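Local coordinates for IAA acetyltransferase (Bacillus cereus ATCC 14579, PDB 1Y9K), which probably transfers an acetyl group to an amino group of a substrate, as expected of a GNAT-family N-acetyltransferase, at residues V5-P16 with V34-Q44. Residues are numbered along the deposited sequence; the frame is centred on the assembly and turned at random.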
ATOM      1  N   VAL A   5       6.029  -1.789 -17.506  1.00 55.21           N
ATOM      2  CA  VAL A   5       4.953  -1.978 -16.545  1.00 53.25           C
ATOM      3  C   VAL A   5       3.783  -1.056 -16.894  1.00 52.01           C
ATOM      4  O   VAL A   5       3.958   0.151 -17.045  1.00 51.79           O
ATOM      5  CB  VAL A   5       5.447  -1.742 -15.085  1.00 53.18           C
ATOM      6  CG1 VAL A   5       4.309  -1.877 -14.089  1.00 52.87           C
ATOM      7  CG2 VAL A   5       6.553  -2.719 -14.731  1.00 52.74           C
ATOM      8  N   VAL A   6       2.595  -1.638 -17.032  1.00 50.54           N
ATOM      9  CA  VAL A   6       1.385  -0.870 -17.345  1.00 49.23           C
ATOM     10  C   VAL A   6       0.410  -0.906 -16.165  1.00 48.02           C
ATOM     11  O   VAL A   6       0.042  -1.980 -15.695  1.00 47.84           O
ATOM     12  CB  VAL A   6       0.695  -1.380 -18.655  1.00 49.36           C
ATOM     13  CG1 VAL A   6      -0.348  -0.390 -19.132  1.00 49.34           C
ATOM     14  CG2 VAL A   6       1.722  -1.609 -19.756  1.00 49.21           C
ATOM     15  N   ILE A   7      -0.000   0.272 -15.699  1.00 47.00           N
ATOM     16  CA  ILE A   7      -0.869   0.401 -14.525  1.00 46.16           C
ATOM     17  C   ILE A   7      -2.254   0.895 -14.918  1.00 45.91           C
ATOM     18  O   ILE A   7      -2.390   1.863 -15.654  1.00 45.97           O
ATOM     19  CB  ILE A   7      -0.267   1.349 -13.436  1.00 46.07           C
ATOM     20  CG1 ILE A   7       1.168   0.938 -13.081  1.00 45.72           C
ATOM     21  CG2 ILE A   7      -1.162   1.383 -12.194  1.00 45.20           C
ATOM     22  CD1 ILE A   7       1.897   1.901 -12.131  1.00 46.05           C
ATOM     23  N   GLU A   8      -3.284   0.234 -14.406  1.00 45.69           N
ATOM     24  CA  GLU A   8      -4.666   0.569 -14.752  1.00 45.60           C
ATOM     25  C   GLU A   8      -5.634   0.280 -13.597  1.00 44.76           C
ATOM     26  O   GLU A   8      -5.342  -0.520 -12.715  1.00 44.49           O
ATOM     27  CB  GLU A   8      -5.096  -0.153 -16.062  1.00 45.39           C
ATOM     28  CG  GLU A   8      -4.573  -1.603 -16.218  1.00 46.26           C
ATOM     29  CD  GLU A   8      -4.705  -2.177 -17.646  1.00 46.79           C
ATOM     30  OE1 GLU A   8      -4.046  -1.663 -18.588  1.00 46.93           O
ATOM     31  OE2 GLU A   8      -5.452  -3.172 -17.817  1.00 48.01           O
ATOM     32  N   ARG A   9      -6.775   0.958 -13.602  1.00 44.38           N
ATOM     33  CA  ARG A   9      -7.867   0.646 -12.687  1.00 44.08           C
ATOM     34  C   ARG A   9      -8.531  -0.690 -12.968  1.00 43.34           C
ATOM     35  O   ARG A   9      -8.675  -1.103 -14.122  1.00 43.19           O
ATOM     36  CB  ARG A   9      -8.944   1.716 -12.752  1.00 44.23           C
ATOM     37  CG  ARG A   9      -8.755   2.760 -11.721  1.00 46.34           C
ATOM     38  CD  ARG A   9     -10.045   3.108 -11.034  1.00 49.37           C
ATOM     39  NE  ARG A   9     -10.491   2.024 -10.172  1.00 48.44           N
ATOM     40  CZ  ARG A   9     -11.638   2.042  -9.511  1.00 49.96           C
ATOM     41  NH1 ARG A   9     -12.449   3.093  -9.606  1.00 49.76           N
ATOM     42  NH2 ARG A   9     -11.970   1.010  -8.752  1.00 50.52           N
ATOM     43  N   ILE A  10      -8.954  -1.352 -11.898  1.00 42.58           N
ATOM     44  CA  ILE A  10      -9.750  -2.555 -12.018  1.00 42.13           C
ATOM     45  C   ILE A  10     -10.999  -2.397 -11.166  1.00 41.69           C
ATOM     46  O   ILE A  10     -10.978  -1.654 -10.184  1.00 41.55           O
ATOM     47  CB  ILE A  10      -8.966  -3.838 -11.611  1.00 42.29           C
ATOM     48  CG1 ILE A  10      -8.369  -3.696 -10.213  1.00 42.35           C
ATOM     49  CG2 ILE A  10      -7.887  -4.177 -12.657  1.00 42.26           C
ATOM     50  CD1 ILE A  10      -8.431  -4.952  -9.406  1.00 42.18           C
ATOM     51  N   PRO A  11     -12.101  -3.069 -11.552  1.00 41.46           N
ATOM     52  CA  PRO A  11     -13.277  -3.085 -10.681  1.00 41.29           C
ATOM     53  C   PRO A  11     -13.036  -3.955  -9.442  1.00 41.23           C
ATOM     54  O   PRO A  11     -12.211  -4.869  -9.478  1.00 41.04           O
ATOM     55  CB  PRO A  11     -14.361  -3.692 -11.573  1.00 40.89           C
ATOM     56  CG  PRO A  11     -13.623  -4.524 -12.546  1.00 41.12           C
ATOM     57  CD  PRO A  11     -12.323  -3.839 -12.794  1.00 41.21           C
ATOM     58  N   LYS A  12     -13.748  -3.668  -8.358  1.00 41.59           N
ATOM     59  CA  LYS A  12     -13.575  -4.415  -7.103  1.00 42.14           C
ATOM     60  C   LYS A  12     -13.912  -5.914  -7.200  1.00 42.39           C
ATOM     61  O   LYS A  12     -13.423  -6.720  -6.405  1.00 42.19           O
ATOM     62  CB  LYS A  12     -14.339  -3.741  -5.957  1.00 42.28           C
ATOM     63  CG  LYS A  12     -15.742  -3.264  -6.283  1.00 42.66           C
ATOM     64  CD  LYS A  12     -16.112  -2.123  -5.347  1.00 44.19           C
ATOM     65  CE  LYS A  12     -17.596  -1.752  -5.432  1.00 45.71           C
ATOM     66  NZ  LYS A  12     -17.860  -0.431  -4.746  1.00 45.31           N
ATOM     67  N   GLU A  13     -14.730  -6.273  -8.188  1.00 42.77           N
ATOM     68  CA  GLU A  13     -15.112  -7.663  -8.445  1.00 43.19           C
ATOM     69  C   GLU A  13     -13.982  -8.457  -9.107  1.00 42.47           C
ATOM     70  O   GLU A  13     -14.124  -9.658  -9.341  1.00 42.26           O
ATOM     71  CB  GLU A  13     -16.362  -7.725  -9.340  1.00 43.69           C
ATOM     72  CG  GLU A  13     -17.569  -6.944  -8.820  1.00 46.39           C
ATOM     73  CD  GLU A  13     -17.592  -5.476  -9.270  1.00 49.17           C
ATOM     74  OE1 GLU A  13     -16.673  -5.047 -10.006  1.00 49.88           O
ATOM     75  OE2 GLU A  13     -18.535  -4.749  -8.876  1.00 49.50           O
ATOM     76  N   ALA A  14     -12.875  -7.778  -9.410  1.00 41.79           N
ATOM     77  CA  ALA A  14     -11.757  -8.385 -10.128  1.00 41.24           C
ATOM     78  C   ALA A  14     -10.422  -8.206  -9.410  1.00 40.72           C
ATOM     79  O   ALA A  14      -9.363  -8.346 -10.021  1.00 40.93           O
ATOM     80  CB  ALA A  14     -11.674  -7.817 -11.550  1.00 41.05           C
ATOM     81  N   ILE A  15     -10.473  -7.904  -8.116  1.00 40.25           N
ATOM     82  CA  ILE A  15      -9.255  -7.655  -7.335  1.00 39.76           C
ATOM     83  C   ILE A  15      -8.329  -8.879  -7.249  1.00 39.48           C
ATOM     84  O   ILE A  15      -8.803 -10.005  -7.081  1.00 39.20           O
ATOM     85  CB  ILE A  15      -9.557  -7.083  -5.910  1.00 39.73           C
ATOM     86  CG1 ILE A  15     -10.518  -7.995  -5.135  1.00 39.69           C
ATOM     87  CG2 ILE A  15     -10.098  -5.655  -6.011  1.00 39.34           C
ATOM     88  CD1 ILE A  15     -10.396  -7.903  -3.607  1.00 39.70           C
ATOM     89  N   PRO A  16      -7.006  -8.663  -7.399  1.00 39.26           N
ATOM     90  CA  PRO A  16      -6.072  -9.738  -7.100  1.00 39.39           C
ATOM     91  C   PRO A  16      -5.922  -9.930  -5.591  1.00 39.78           C
ATOM     92  O   PRO A  16      -4.962  -9.436  -4.998  1.00 39.54           O
ATOM     93  CB  PRO A  16      -4.761  -9.256  -7.734  1.00 39.35           C
ATOM     94  CG  PRO A  16      -4.865  -7.776  -7.764  1.00 39.22           C
ATOM     95  CD  PRO A  16      -6.321  -7.439  -7.864  1.00 39.09           C
ATOM     96  N   VAL A  34     -11.521  -2.653   0.127  1.00 41.72           N
ATOM     97  CA  VAL A  34     -11.716  -2.772  -1.320  1.00 41.93           C
ATOM     98  C   VAL A  34     -13.125  -2.339  -1.726  1.00 42.01           C
ATOM     99  O   VAL A  34     -13.289  -1.675  -2.743  1.00 42.16           O
ATOM    100  CB  VAL A  34     -11.337  -4.179  -1.905  1.00 42.06           C
ATOM    101  CG1 VAL A  34      -9.855  -4.486  -1.676  1.00 40.45           C
ATOM    102  CG2 VAL A  34     -12.218  -5.283  -1.330  1.00 43.03           C
ATOM    103  N   GLN A  35     -14.120  -2.678  -0.903  1.00 42.08           N
ATOM    104  CA  GLN A  35     -15.508  -2.259  -1.111  1.00 42.44           C
ATOM    105  C   GLN A  35     -15.623  -0.738  -1.222  1.00 41.89           C
ATOM    106  O   GLN A  35     -16.336  -0.217  -2.092  1.00 41.83           O
ATOM    107  CB  GLN A  35     -16.395  -2.762   0.039  1.00 42.85           C
ATOM    108  CG  GLN A  35     -17.896  -2.917  -0.299  1.00 45.73           C
ATOM    109  CD  GLN A  35     -18.675  -1.583  -0.436  1.00 49.74           C
ATOM    110  OE1 GLN A  35     -19.541  -1.449  -1.320  1.00 50.74           O
ATOM    111  NE2 GLN A  35     -18.378  -0.609   0.437  1.00 49.79           N
ATOM    112  N   ARG A  36     -14.906  -0.037  -0.343  1.00 41.21           N
ATOM    113  CA  ARG A  36     -15.013   1.420  -0.224  1.00 40.53           C
ATOM    114  C   ARG A  36     -14.002   2.188  -1.076  1.00 40.07           C
ATOM    115  O   ARG A  36     -14.187   3.373  -1.335  1.00 40.21           O
ATOM    116  CB  ARG A  36     -14.892   1.843   1.245  1.00 40.08           C
ATOM    117  CG  ARG A  36     -16.120   1.561   2.108  1.00 40.07           C
ATOM    118  CD  ARG A  36     -15.905   2.073   3.542  1.00 40.84           C
ATOM    119  NE  ARG A  36     -15.455   3.470   3.553  1.00 41.70           N
ATOM    120  CZ  ARG A  36     -14.581   3.997   4.411  1.00 41.87           C
ATOM    121  NH1 ARG A  36     -14.031   3.258   5.380  1.00 39.36           N
ATOM    122  NH2 ARG A  36     -14.259   5.283   4.293  1.00 41.86           N
ATOM    123  N   GLY A  37     -12.944   1.515  -1.516  1.00 39.76           N
ATOM    124  CA  GLY A  37     -11.817   2.195  -2.163  1.00 39.40           C
ATOM    125  C   GLY A  37     -11.585   1.906  -3.635  1.00 39.12           C
ATOM    126  O   GLY A  37     -12.419   1.281  -4.300  1.00 39.24           O
ATOM    127  N   LEU A  38     -10.439   2.359  -4.135  1.00 38.48           N
ATOM    128  CA  LEU A  38     -10.116   2.291  -5.554  1.00 38.11           C
ATOM    129  C   LEU A  38      -8.853   1.470  -5.741  1.00 37.88           C
ATOM    130  O   LEU A  38      -7.806   1.798  -5.178  1.00 37.94           O
ATOM    131  CB  LEU A  38      -9.914   3.699  -6.141  1.00 38.21           C
ATOM    132  CG  LEU A  38     -10.931   4.810  -5.853  1.00 38.55           C
ATOM    133  CD1 LEU A  38     -10.331   6.196  -6.110  1.00 39.28           C
ATOM    134  CD2 LEU A  38     -12.203   4.624  -6.664  1.00 39.09           C
ATOM    135  N   THR A  39      -8.956   0.415  -6.546  1.00 37.35           N
ATOM    136  CA  THR A  39      -7.861  -0.525  -6.750  1.00 37.07           C
ATOM    137  C   THR A  39      -7.242  -0.377  -8.137  1.00 37.18           C
ATOM    138  O   THR A  39      -7.942  -0.390  -9.142  1.00 36.54           O
ATOM    139  CB  THR A  39      -8.331  -1.976  -6.552  1.00 36.93           C
ATOM    140  OG1 THR A  39      -9.064  -2.084  -5.326  1.00 36.67           O
ATOM    141  CG2 THR A  39      -7.149  -2.926  -6.523  1.00 37.20           C
ATOM    142  N   TYR A  40      -5.919  -0.233  -8.172  1.00 37.61           N
ATOM    143  CA  TYR A  40      -5.169  -0.169  -9.420  1.00 38.28           C
ATOM    144  C   TYR A  40      -4.171  -1.320  -9.473  1.00 38.16           C
ATOM    145  O   TYR A  40      -3.559  -1.651  -8.461  1.00 38.42           O
ATOM    146  CB  TYR A  40      -4.461   1.186  -9.560  1.00 38.85           C
ATOM    147  CG  TYR A  40      -5.411   2.365  -9.500  1.00 39.70           C
ATOM    148  CD1 TYR A  40      -6.033   2.723  -8.298  1.00 40.01           C
ATOM    149  CD2 TYR A  40      -5.686   3.125 -10.638  1.00 40.35           C
ATOM    150  CE1 TYR A  40      -6.912   3.793  -8.224  1.00 39.78           C
ATOM    151  CE2 TYR A  40      -6.567   4.207 -10.578  1.00 40.54           C
ATOM    152  CZ  TYR A  40      -7.180   4.528  -9.361  1.00 40.81           C
ATOM    153  OH  TYR A  40      -8.064   5.589  -9.277  1.00 41.84           O
ATOM    154  N   VAL A  41      -4.022  -1.944 -10.637  1.00 37.99           N
ATOM    155  CA  VAL A  41      -3.047  -3.031 -10.776  1.00 38.27           C
ATOM    156  C   VAL A  41      -1.915  -2.698 -11.748  1.00 38.44           C
ATOM    157  O   VAL A  41      -2.092  -1.907 -12.664  1.00 38.35           O
ATOM    158  CB  VAL A  41      -3.702  -4.401 -11.128  1.00 38.12           C
ATOM    159  CG1 VAL A  41      -4.686  -4.819 -10.047  1.00 37.23           C
ATOM    160  CG2 VAL A  41      -4.374  -4.371 -12.519  1.00 38.80           C
ATOM    161  N   ALA A  42      -0.751  -3.300 -11.515  1.00 39.08           N
ATOM    162  CA  ALA A  42       0.376  -3.233 -12.442  1.00 39.57           C
ATOM    163  C   ALA A  42       0.483  -4.554 -13.211  1.00 40.23           C
ATOM    164  O   ALA A  42       0.415  -5.640 -12.617  1.00 40.12           O
ATOM    165  CB  ALA A  42       1.664  -2.941 -11.697  1.00 39.14           C
ATOM    166  N   LYS A  43       0.636  -4.455 -14.532  1.00 40.99           N
ATOM    167  CA  LYS A  43       0.791  -5.637 -15.386  1.00 41.86           C
ATOM    168  C   LYS A  43       2.118  -5.618 -16.137  1.00 41.86           C
ATOM    169  O   LYS A  43       2.525  -4.566 -16.636  1.00 41.78           O
ATOM    170  CB  LYS A  43      -0.368  -5.738 -16.382  1.00 42.15           C
ATOM    171  CG  LYS A  43      -1.738  -5.593 -15.759  1.00 43.36           C
ATOM    172  CD  LYS A  43      -2.828  -6.010 -16.715  1.00 45.83           C
ATOM    173  CE  LYS A  43      -4.189  -5.701 -16.116  1.00 47.82           C
ATOM    174  NZ  LYS A  43      -5.261  -6.569 -16.668  1.00 48.24           N
ATOM    175  N   GLN A  44       2.795  -6.769 -16.182  1.00 42.20           N
ATOM    176  CA  GLN A  44       3.976  -6.984 -17.055  1.00 42.95           C
ATOM    177  C   GLN A  44       4.426  -8.452 -17.142  1.00 42.92           C
ATOM    178  O   GLN A  44       4.481  -9.158 -16.128  1.00 43.00           O
ATOM    179  CB  GLN A  44       5.169  -6.072 -16.701  1.00 43.03           C
ATOM    180  CG  GLN A  44       5.968  -6.479 -15.482  1.00 44.55           C
ATOM    181  CD  GLN A  44       7.453  -6.551 -15.761  1.00 46.38           C
ATOM    182  OE1 GLN A  44       8.248  -5.835 -15.147  1.00 47.77           O
ATOM    183  NE2 GLN A  44       7.840  -7.424 -16.688  1.00 46.29           N
TER
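The ammonium group of Lys12 reaches helix 27-36 near its C-terminal end, where NZ donates a hydrogen bond to the backbone O of Gln35 (3.1 Å), lying in the plane of that carbonyl. Lysine suits this place: beyond CG its chain runs extended past the helix to a carbonyl near that end, whose partial negative charge should welcome a cation. Nearby, Ile15 turns CD1 onto Val34 CG2 (3.9 Å) and sets CG2 against Thr39, so this one branched side chain touches both the helix, at Val34, and strand 38-43, at Thr39. From there the two segments pair as antiparallel strands 6-10 and 38-43, the first two strands of the mixed sheet, joined through helices 17-23 and 27-36 as is usual at the start of the GNAT fold. Val6 and Lys43 form one hydrogen-bonded pair, with Val6 N to Lys43 O at 3.0 Å and nearly straight (175°); Glu8 and Val41 form the next, with Val41 N to Glu8 O at 2.8 Å. On the face shared by Val6, Glu8, Val41 and Lys43, Glu8 and Lys43 cross at about a right angle in a salt bridge, OE2 to NZ 3.6 Å. Further along it, Val41 spreads its two methyls: CG2 meets Ile10 CG2 (3.5 Å), while CG1, anti to the carbonyl carbon (chi1 -60°), meets Pro16 CG (3.7 Å). The other face is turned to helix 78-92, and small Ala42 accepts Val5 CG1 against its CB (3.7 Å), with Leu82 of that helix beside it. Arg9 lays its guanidinium with one face over Leu38, whose aliphatic side chain suits that flat surface.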